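Local coordinates for DNA mismatch repair protein MUTS (Thermus aquaticus, PDB 1EWQ) that binds mismatched DNA, has a weak ATPase activity and takes part in DNA mismatch repair, possibly at the recognition step, at residues Ala317-Val322 and Val529-Ala534; Pro295-Gly300 and Leu602-Ser607; Gly350-Ser355 and Glu380-Ala385; Glu361-Leu366 and Leu372-Pro377. All blocks are in the same frame, centred on the assembly; numbering follows the deposited sequence.

Contact 1. Residues Ala317-Val322 and Val529-Ala534; sequences ALREGV and VYAALA
Arg319 lays the aliphatic part of its side chain over the turn of helix that carries Ala531 and Ala534. Its CD does most of the touching: it sits 3.8 Å from Ala534 CB and 3.8 Å from the carbonyl oxygen Ala531 O, so one methylene meets a methyl group and a backbone oxygen together. One carbon back, CG comes to 4.3 Å from Ala531 CB. CG stands anti to the backbone N (chi1 -175°), which sends the chain out across the neighbouring helix before it bends at chi3. The two backbones come close here, with Arg319 CA 5.8 Å from Ala531 CA, and the small alanine side chains on helix 514-540 leave room for that approach.

Beyond the alanines the guanidinium turns back to its own helix. NE and NH2 hold the next residue side-on, both on one oxygen: NE lies 3.1 Å from Glu320 OE2, above the carboxylate plane, and NH2 lies 3.0 Å from Glu320 OE2, on the anti lone pair. NE also forms a salt bridge with Glu535, just past Ala534, and NH1 bonds to Phe312 O near the end of helix 299-314. Across the two segments themselves there is no hydrogen bond. The chemistry is thus divided along one side chain: methylenes pack against the neighbouring helix within domain III, while the charged end ties three helices together, and probably eases the closeness of the Glu320 and Glu535 carboxylates.

Contact 2. Residues Pro295-Gly300 and Leu602-Ser607; sequences PLLDRG and LAQVGS
Two hydrogen bonds tie Leu296 to Gln604, one running each way. Leu296 N gives its hydrogen to Gln604 O at 2.9 Å, nearly along the C=O axis though bent at the hydrogen (142°). In return Gln604 NE2 reaches Leu296 O at 3.1 Å; this bond is straighter, 160° at the hydrogen, in the carbonyl plane and close to the amide plane. The glutamine gets there with its chain extended beyond CG (chi2 180°). NE2 has a second acceptor in Phe619 O, and OE1 has a hydrogen bond of its own outside the two segments.

Around these bonds the contacts are van der Waals: Pro295 CB lies 3.9 Å from Gln604 CB, and the Leu297 CD2 methyl lies 4.2 Å from the amide nitrogen Gln604 NE2. Val605 points away from this strip, and its side chain touches Trp291 and Leu292, while its carbonyl oxygen takes a bond from Arg305.

Leu602 O accepts from Ser607 N at 3.0 Å and from Val605 N, on opposite faces of its plane, and Ala603 O accepts from Gly606 N at 3.1 Å. With Gly606 at positive phi, this is a Schellman motif. It closes helix 589-603, which follows the predicted Walker A loop, and the Gln604 carbonyl beyond it takes the N-H of the link between helices 282-293 and 299-314, joining the ATPase domain to domain III.

Contact 3. Residues Gly350-Ser355 and Glu380-Ala385; sequences GALRRS and EELEAA
The apolar contacts centre on Leu382, whose CD1 methyl is pushed into the angle between Leu352 and Arg353. It lies 3.8 Å from Leu352 CG, the two leucine side chains crossing at about a right angle, and 3.7 Å from the backbone Arg353 N, so the methyl rests on the helix itself as well as on side chains. Arg353 CB packs beside Leu382 CB at 3.9 Å. Further out, the arginine chain runs over Glu383: its CD is 3.7 Å from Glu383 CA and 3.7 Å from Glu383 CG. These are methylene contacts between two nominally charged residues.

The polar ends part company. Nothing bonds across the two segments, and Arg353 NE stays 6.8 Å from Glu383 OE2, which makes a long, weak ion pair with Lys379. Arg353 leaves its backbone with CG anti to N (chi1 175°) and bends at chi3, bringing the guanidinium past the Glu383 backbone, with Glu383 CA at its edge. There NH1 bonds to Val387 O, just beyond the end of helix 376-385, and weaker bonds run to Leu386 O and Glu388 O. With an alanine here the CB contact with Leu382 would remain, but a gap would probably open alongside Glu383 and Val387 O would lose this donor.

The helix axes pass 9.5 Å apart at closest approach and cross at -128°, nearer antiparallel than parallel. Helix 479-511 completes the group: Ala510 touches Leu352, and Val506 touches both Leu382 and Ala385, making a three-helix junction within domain III.

Contact 4. Residues Glu361-Leu366 and Leu372-Pro377; sequences ELRALL and LPDLSP
The flat guanidinium of Arg363 has the carbonyl group of Leu372 over one face, with Leu372 C 3.9 Å above the centre of the plane. At the edge, near that plane, Asp374 CB lies 3.4 Å from Arg363 NH1. The carbonyl oxygen sits above the group and not in line with its N-H bonds, so no hydrogen bond forms, and the modelled closeness is doubtful in detail. Nor is there a salt bridge to the aspartate: Arg363 NH1 and Asp374 OD1 are 4.8 Å apart, and the guanidinium and carboxylate planes are turned 68° from each other.

Arg363 reaches this place on a chain extended from CG to NE, with CG anti to its N (chi1 -167°). NE forms its salt bridge with Glu368, in the short loop between the segments. A methionine in place of Arg363 would probably leave Glu368 without its charged mate and lose the edge contact at Asp374 CB.

Beside the arginine the contact is apolar. Leu372 CD1 lies 4.3 Å from Leu362 CB, and the Leu372 side chain also touches Leu359 and Leu524 of helix 514-540.

Asp374 uses its carboxylate on its own segment. OD2 accepts from Ser376 N at 3.0 Å, a bond of 168°, and from Ser376 OG at 2.9 Å on the syn side of the carboxylate. The backbone bond makes an Asx turn at the start of helix 376-385, the second of two consecutive helices of domain III joined by a nine-residue loop.

How the contacts relate
Contacts 1, 3 and 4 all belong to domain III; contact 2 lies at its border with the ATPase domain. Contacts 3 and 4 use the same two helices, 346-366 and 376-385, with centres 15 Å apart; contact 4 is nested inside the loop that contact 3 closes. Contact 1 meets contact 4 directly, Leu318 CD1 lying 3.6 Å from Leu365 O and Val322 packing on Leu366. Leu533 of contact 1 also touches Gly606 and Ser607 of contact 2, whose centre is about 19 Å away. All four lie away from the predicted ATP-binding residues 583-590, though contact 2 ends the helix that follows them. The DNA is about 26 Å from the nearest atom of contact 3 and about 45 Å from contact 2.

Contact 1. Residues Ala317-Val322 and Val529-Ala534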
# COMPACT_ATOMS: atom_id res chain seq x y z
N ALA C 317 41.87 -2.68 -13.76
CA ALA C 317 41.85 -4.13 -13.73
C ALA C 317 41.63 -4.63 -12.29
O ALA C 317 40.76 -5.46 -12.04
CB ALA C 317 43.17 -4.69 -14.30
N LEU C 318 42.43 -4.11 -11.37
CA LEU C 318 42.32 -4.50 -9.97
C LEU C 318 40.93 -4.19 -9.41
O LEU C 318 40.34 -5.00 -8.69
CB LEU C 318 43.37 -3.75 -9.15
CG LEU C 318 43.34 -4.01 -7.65
CD1 LEU C 318 43.58 -5.50 -7.37
CD2 LEU C 318 44.41 -3.16 -6.97
N ARG C 319 40.42 -3.01 -9.75
CA ARG C 319 39.11 -2.58 -9.29
C ARG C 319 38.00 -3.53 -9.74
O ARG C 319 37.19 -3.97 -8.93
CB ARG C 319 38.78 -1.17 -9.81
CG ARG C 319 37.46 -0.63 -9.26
CD ARG C 319 37.05 0.67 -9.92
NE ARG C 319 36.72 0.48 -11.33
CZ ARG C 319 37.38 1.03 -12.34
NH1 ARG C 319 38.43 1.81 -12.09
NH2 ARG C 319 36.99 0.82 -13.58
N GLU C 320 37.97 -3.84 -11.03
CA GLU C 320 36.94 -4.72 -11.56
C GLU C 320 37.14 -6.15 -11.06
O GLU C 320 36.18 -6.89 -10.83
CB GLU C 320 36.95 -4.69 -13.10
CG GLU C 320 36.68 -3.31 -13.71
CD GLU C 320 35.32 -2.76 -13.33
OE1 GLU C 320 34.37 -3.56 -13.15
OE2 GLU C 320 35.19 -1.52 -13.21
N GLY C 321 38.40 -6.54 -10.88
CA GLY C 321 38.70 -7.87 -10.38
C GLY C 321 38.17 -8.06 -8.98
O GLY C 321 37.51 -9.06 -8.67
N VAL C 322 38.45 -7.10 -8.11
CA VAL C 322 37.99 -7.16 -6.73
C VAL C 322 36.46 -7.20 -6.69
O VAL C 322 35.87 -8.02 -5.97
CB VAL C 322 38.51 -5.94 -5.92
CG1 VAL C 322 37.77 -5.81 -4.60
CG2 VAL C 322 40.00 -6.12 -5.65
N VAL C 529 33.59 -0.56 -0.43
CA VAL C 529 33.18 0.84 -0.55
C VAL C 529 34.11 1.68 -1.43
O VAL C 529 33.65 2.41 -2.31
CB VAL C 529 33.05 1.48 0.84
CG1 VAL C 529 32.85 2.98 0.71
CG2 VAL C 529 31.85 0.87 1.58
N TYR C 530 35.41 1.57 -1.20
CA TYR C 530 36.38 2.32 -1.99
C TYR C 530 36.28 1.96 -3.47
O TYR C 530 36.28 2.84 -4.33
CB TYR C 530 37.78 2.04 -1.48
CG TYR C 530 38.04 2.55 -0.08
CD1 TYR C 530 38.73 1.77 0.86
CD2 TYR C 530 37.66 3.84 0.29
CE1 TYR C 530 39.02 2.27 2.13
CE2 TYR C 530 37.95 4.35 1.56
CZ TYR C 530 38.63 3.56 2.47
OH TYR C 530 38.94 4.08 3.71
N ALA C 531 36.20 0.66 -3.77
CA ALA C 531 36.10 0.23 -5.16
C ALA C 531 34.78 0.70 -5.76
O ALA C 531 34.71 1.09 -6.93
CB ALA C 531 36.21 -1.30 -5.25
N ALA C 532 33.73 0.69 -4.94
CA ALA C 532 32.40 1.13 -5.38
C ALA C 532 32.35 2.63 -5.69
O ALA C 532 31.75 3.04 -6.68
CB ALA C 532 31.37 0.78 -4.32
N LEU C 533 32.97 3.43 -4.83
CA LEU C 533 32.98 4.87 -5.05
C LEU C 533 33.83 5.18 -6.27
O LEU C 533 33.57 6.16 -6.99
CB LEU C 533 33.54 5.60 -3.82
CG LEU C 533 32.67 5.53 -2.56
CD1 LEU C 533 33.37 6.19 -1.38
CD2 LEU C 533 31.34 6.22 -2.82
N ALA C 534 34.85 4.36 -6.52
CA ALA C 534 35.71 4.56 -7.69
C ALA C 534 34.91 4.21 -8.93
O ALA C 534 35.00 4.89 -9.94
CB ALA C 534 36.97 3.67 -7.61

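Contact 2. Residues Pro295-Gly300 and Leu602-Ser607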
# COMPACT_ATOMS: atom_id res chain seq x y z
N PRO C 295 28.99 12.31 7.97
CA PRO C 295 30.17 12.74 7.19
C PRO C 295 31.22 13.24 8.18
O PRO C 295 30.88 13.79 9.23
CB PRO C 295 29.62 13.88 6.31
CG PRO C 295 28.14 13.53 6.18
CD PRO C 295 27.78 13.05 7.56
N LEU C 296 32.49 13.08 7.83
CA LEU C 296 33.60 13.50 8.69
C LEU C 296 33.91 15.00 8.64
O LEU C 296 33.54 15.70 7.71
CB LEU C 296 34.87 12.72 8.31
CG LEU C 296 34.77 11.20 8.13
CD1 LEU C 296 36.14 10.65 7.75
CD2 LEU C 296 34.26 10.53 9.40
N LEU C 297 34.61 15.48 9.67
CA LEU C 297 35.02 16.88 9.75
C LEU C 297 36.55 16.97 9.66
O LEU C 297 37.11 18.06 9.61
CB LEU C 297 34.59 17.48 11.10
CG LEU C 297 33.11 17.46 11.49
CD1 LEU C 297 32.95 18.02 12.92
CD2 LEU C 297 32.33 18.29 10.50
N ASP C 298 37.20 15.82 9.64
CA ASP C 298 38.66 15.76 9.62
C ASP C 298 39.29 15.52 8.26
O ASP C 298 39.09 14.48 7.64
CB ASP C 298 39.12 14.70 10.62
CG ASP C 298 38.43 14.84 11.97
OD1 ASP C 298 38.64 15.89 12.64
OD2 ASP C 298 37.67 13.92 12.34
N ARG C 299 40.07 16.50 7.83
CA ARG C 299 40.75 16.46 6.54
C ARG C 299 41.60 15.21 6.34
O ARG C 299 41.50 14.53 5.32
CB ARG C 299 41.64 17.70 6.42
CG ARG C 299 42.15 18.02 5.03
CD ARG C 299 43.03 19.26 5.13
NE ARG C 299 43.27 19.92 3.86
CZ ARG C 299 44.01 19.42 2.89
NH1 ARG C 299 44.59 18.23 3.04
NH2 ARG C 299 44.18 20.10 1.76
N GLY C 300 42.45 14.92 7.32
CA GLY C 300 43.34 13.77 7.25
C GLY C 300 42.66 12.46 6.89
O GLY C 300 43.02 11.85 5.88
N LEU C 602 29.16 14.64 -0.47
CA LEU C 602 29.97 13.58 -1.07
C LEU C 602 31.45 13.73 -0.71
O LEU C 602 32.12 12.75 -0.39
CB LEU C 602 29.80 13.58 -2.59
CG LEU C 602 28.42 13.13 -3.12
CD1 LEU C 602 28.36 13.33 -4.64
CD2 LEU C 602 28.19 11.68 -2.76
N ALA C 603 31.97 14.95 -0.75
CA ALA C 603 33.37 15.17 -0.40
C ALA C 603 33.66 14.81 1.05
O ALA C 603 34.71 14.25 1.37
CB ALA C 603 33.75 16.62 -0.65
N GLN C 604 32.73 15.12 1.95
CA GLN C 604 32.96 14.83 3.36
C GLN C 604 32.67 13.39 3.75
O GLN C 604 32.69 13.01 4.94
CB GLN C 604 32.24 15.86 4.23
CG GLN C 604 33.01 17.19 4.17
CD GLN C 604 32.41 18.31 4.99
OE1 GLN C 604 31.77 19.21 4.44
NE2 GLN C 604 32.60 18.26 6.31
N VAL C 605 32.45 12.58 2.73
CA VAL C 605 32.21 11.17 2.92
C VAL C 605 33.43 10.46 2.31
O VAL C 605 33.66 9.27 2.52
CB VAL C 605 30.87 10.77 2.24
CG1 VAL C 605 31.05 9.63 1.26
CG2 VAL C 605 29.86 10.44 3.32
N GLY C 606 34.24 11.23 1.58
CA GLY C 606 35.44 10.68 0.98
C GLY C 606 35.21 10.18 -0.43
O GLY C 606 35.96 9.35 -0.94
N SER C 607 34.15 10.69 -1.06
CA SER C 607 33.80 10.31 -2.41
C SER C 607 34.20 11.41 -3.38
O SER C 607 34.32 12.57 -3.01
CB SER C 607 32.28 10.10 -2.49
OG SER C 607 31.83 10.03 -3.83

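Contact 3. Residues Gly350-Ser355 and Glu380-Ala385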
# COMPACT_ATOMS: atom_id res chain seq x y z
N GLY C 350 27.44 -23.43 3.95
CA GLY C 350 27.74 -23.55 2.54
C GLY C 350 28.20 -22.19 2.04
O GLY C 350 29.25 -22.08 1.39
N ALA C 351 27.43 -21.16 2.37
CA ALA C 351 27.77 -19.80 1.97
C ALA C 351 29.13 -19.43 2.57
O ALA C 351 29.95 -18.79 1.92
CB ALA C 351 26.69 -18.83 2.45
N LEU C 352 29.38 -19.86 3.81
CA LEU C 352 30.64 -19.57 4.47
C LEU C 352 31.81 -20.17 3.68
O LEU C 352 32.79 -19.48 3.39
CB LEU C 352 30.65 -20.11 5.90
CG LEU C 352 31.98 -20.00 6.66
CD1 LEU C 352 32.51 -18.56 6.61
CD2 LEU C 352 31.79 -20.45 8.10
N ARG C 353 31.70 -21.45 3.33
CA ARG C 353 32.75 -22.12 2.56
C ARG C 353 32.97 -21.41 1.23
O ARG C 353 34.11 -21.18 0.83
CB ARG C 353 32.36 -23.58 2.29
CG ARG C 353 33.34 -24.31 1.38
CD ARG C 353 32.82 -25.68 1.01
NE ARG C 353 31.57 -25.57 0.26
CZ ARG C 353 30.76 -26.59 -0.01
NH1 ARG C 353 31.07 -27.82 0.40
NH2 ARG C 353 29.64 -26.39 -0.69
N ARG C 354 31.89 -21.06 0.54
CA ARG C 354 32.02 -20.36 -0.74
C ARG C 354 32.82 -19.08 -0.55
O ARG C 354 33.74 -18.79 -1.32
CB ARG C 354 30.63 -20.03 -1.31
CG ARG C 354 30.70 -19.01 -2.47
CD ARG C 354 29.39 -18.81 -3.22
NE ARG C 354 28.24 -18.43 -2.40
CZ ARG C 354 28.24 -17.49 -1.46
NH1 ARG C 354 29.34 -16.81 -1.18
NH2 ARG C 354 27.11 -17.19 -0.82
N SER C 355 32.48 -18.33 0.49
CA SER C 355 33.16 -17.07 0.79
C SER C 355 34.63 -17.27 1.15
O SER C 355 35.49 -16.48 0.75
CB SER C 355 32.45 -16.35 1.93
OG SER C 355 31.12 -16.05 1.57
N GLU C 380 39.04 -25.76 4.36
CA GLU C 380 39.30 -27.15 4.03
C GLU C 380 38.39 -28.11 4.78
O GLU C 380 37.89 -29.08 4.20
CB GLU C 380 40.77 -27.49 4.34
CG GLU C 380 41.77 -26.65 3.57
CD GLU C 380 43.21 -26.95 3.98
OE1 GLU C 380 43.48 -27.02 5.20
OE2 GLU C 380 44.06 -27.11 3.08
N GLU C 381 38.18 -27.87 6.08
CA GLU C 381 37.32 -28.73 6.88
C GLU C 381 35.90 -28.66 6.32
O GLU C 381 35.21 -29.68 6.23
CB GLU C 381 37.30 -28.30 8.35
CG GLU C 381 38.63 -28.42 9.09
CD GLU C 381 38.47 -28.34 10.61
OE1 GLU C 381 37.90 -29.29 11.19
OE2 GLU C 381 38.89 -27.32 11.22
N LEU C 382 35.47 -27.46 5.93
CA LEU C 382 34.14 -27.28 5.37
C LEU C 382 34.05 -28.01 4.04
O LEU C 382 33.09 -28.75 3.79
CB LEU C 382 33.83 -25.79 5.17
CG LEU C 382 33.52 -24.95 6.42
CD1 LEU C 382 33.19 -23.52 6.03
CD2 LEU C 382 32.34 -25.56 7.16
N GLU C 383 35.06 -27.82 3.21
CA GLU C 383 35.12 -28.47 1.90
C GLU C 383 35.07 -30.00 2.03
O GLU C 383 34.46 -30.68 1.22
CB GLU C 383 36.40 -28.08 1.16
CG GLU C 383 36.39 -26.67 0.57
CD GLU C 383 37.74 -26.27 -0.00
OE1 GLU C 383 38.23 -26.94 -0.93
OE2 GLU C 383 38.32 -25.28 0.49
N ALA C 384 35.74 -30.51 3.06
CA ALA C 384 35.81 -31.95 3.31
C ALA C 384 34.60 -32.50 4.05
O ALA C 384 34.36 -33.71 4.05
CB ALA C 384 37.07 -32.27 4.09
N ALA C 385 33.83 -31.62 4.69
CA ALA C 385 32.68 -32.05 5.45
C ALA C 385 31.34 -31.98 4.73
O ALA C 385 30.52 -32.89 4.83
CB ALA C 385 32.59 -31.26 6.74

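Contact 4. Residues Glu361-Leu366 and Leu372-Pro377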
# COMPACT_ATOMS: atom_id res chain seq x y z
N GLU C 361 41.67 -15.64 -3.14
CA GLU C 361 41.78 -15.00 -4.45
C GLU C 361 41.88 -13.48 -4.27
O GLU C 361 42.65 -12.82 -4.97
CB GLU C 361 40.56 -15.35 -5.31
CG GLU C 361 40.37 -16.85 -5.54
CD GLU C 361 39.18 -17.15 -6.43
OE1 GLU C 361 39.22 -16.81 -7.63
OE2 GLU C 361 38.19 -17.74 -5.92
N LEU C 362 41.09 -12.93 -3.35
CA LEU C 362 41.13 -11.50 -3.08
C LEU C 362 42.49 -11.17 -2.48
O LEU C 362 43.12 -10.18 -2.84
CB LEU C 362 40.04 -11.11 -2.08
CG LEU C 362 38.61 -10.98 -2.58
CD1 LEU C 362 37.67 -10.89 -1.39
CD2 LEU C 362 38.48 -9.77 -3.48
N ARG C 363 42.93 -12.01 -1.54
CA ARG C 363 44.21 -11.80 -0.89
C ARG C 363 45.31 -11.74 -1.95
O ARG C 363 46.25 -10.95 -1.83
CB ARG C 363 44.50 -12.93 0.11
CG ARG C 363 45.66 -12.61 1.03
CD ARG C 363 45.65 -13.46 2.29
NE ARG C 363 46.30 -12.74 3.39
CZ ARG C 363 46.61 -13.26 4.57
NH1 ARG C 363 46.35 -14.53 4.84
NH2 ARG C 363 47.18 -12.50 5.50
N ALA C 364 45.17 -12.55 -2.99
CA ALA C 364 46.15 -12.57 -4.07
C ALA C 364 46.16 -11.26 -4.86
O ALA C 364 47.21 -10.82 -5.32
CB ALA C 364 45.87 -13.74 -5.00
N LEU C 365 44.99 -10.65 -5.01
CA LEU C 365 44.88 -9.39 -5.76
C LEU C 365 45.31 -8.16 -4.97
O LEU C 365 46.02 -7.31 -5.48
CB LEU C 365 43.45 -9.18 -6.24
CG LEU C 365 42.96 -10.03 -7.42
CD1 LEU C 365 41.47 -9.80 -7.61
CD2 LEU C 365 43.72 -9.64 -8.67
N LEU C 366 44.88 -8.08 -3.72
CA LEU C 366 45.21 -6.93 -2.89
C LEU C 366 46.56 -7.08 -2.19
O LEU C 366 47.08 -6.12 -1.63
CB LEU C 366 44.10 -6.71 -1.86
CG LEU C 366 42.73 -6.48 -2.51
CD1 LEU C 366 41.62 -6.63 -1.48
CD2 LEU C 366 42.70 -5.10 -3.15
N LEU C 372 43.98 -9.35 5.57
CA LEU C 372 42.94 -10.36 5.49
C LEU C 372 43.40 -11.63 6.18
O LEU C 372 44.50 -12.14 5.92
CB LEU C 372 42.59 -10.67 4.04
CG LEU C 372 41.60 -9.71 3.36
CD1 LEU C 372 41.47 -10.07 1.89
CD2 LEU C 372 40.25 -9.79 4.05
N PRO C 373 42.58 -12.16 7.09
CA PRO C 373 42.86 -13.38 7.85
C PRO C 373 42.99 -14.61 6.96
O PRO C 373 42.31 -14.71 5.93
CB PRO C 373 41.65 -13.50 8.78
CG PRO C 373 41.21 -12.07 8.95
CD PRO C 373 41.34 -11.52 7.56
N ASP C 374 43.86 -15.53 7.35
CA ASP C 374 44.02 -16.78 6.60
C ASP C 374 43.10 -17.77 7.29
O ASP C 374 43.30 -18.12 8.45
CB ASP C 374 45.45 -17.30 6.64
CG ASP C 374 45.61 -18.63 5.89
OD1 ASP C 374 46.74 -19.18 5.88
OD2 ASP C 374 44.63 -19.12 5.29
N LEU C 375 42.07 -18.22 6.57
CA LEU C 375 41.11 -19.16 7.12
C LEU C 375 41.06 -20.43 6.29
O LEU C 375 40.07 -21.16 6.32
CB LEU C 375 39.73 -18.50 7.17
CG LEU C 375 39.60 -17.36 8.19
CD1 LEU C 375 38.35 -16.55 7.94
CD2 LEU C 375 39.60 -17.96 9.57
N SER C 376 42.12 -20.69 5.53
CA SER C 376 42.15 -21.89 4.70
C SER C 376 41.90 -23.15 5.52
O SER C 376 41.24 -24.07 5.04
CB SER C 376 43.47 -21.99 3.92
OG SER C 376 44.59 -21.93 4.78
N PRO C 377 42.39 -23.21 6.76
CA PRO C 377 42.12 -24.44 7.52
C PRO C 377 40.63 -24.71 7.76
O PRO C 377 40.19 -25.86 7.72
CB PRO C 377 42.93 -24.24 8.81
CG PRO C 377 43.09 -22.76 8.92
CD PRO C 377 43.31 -22.32 7.50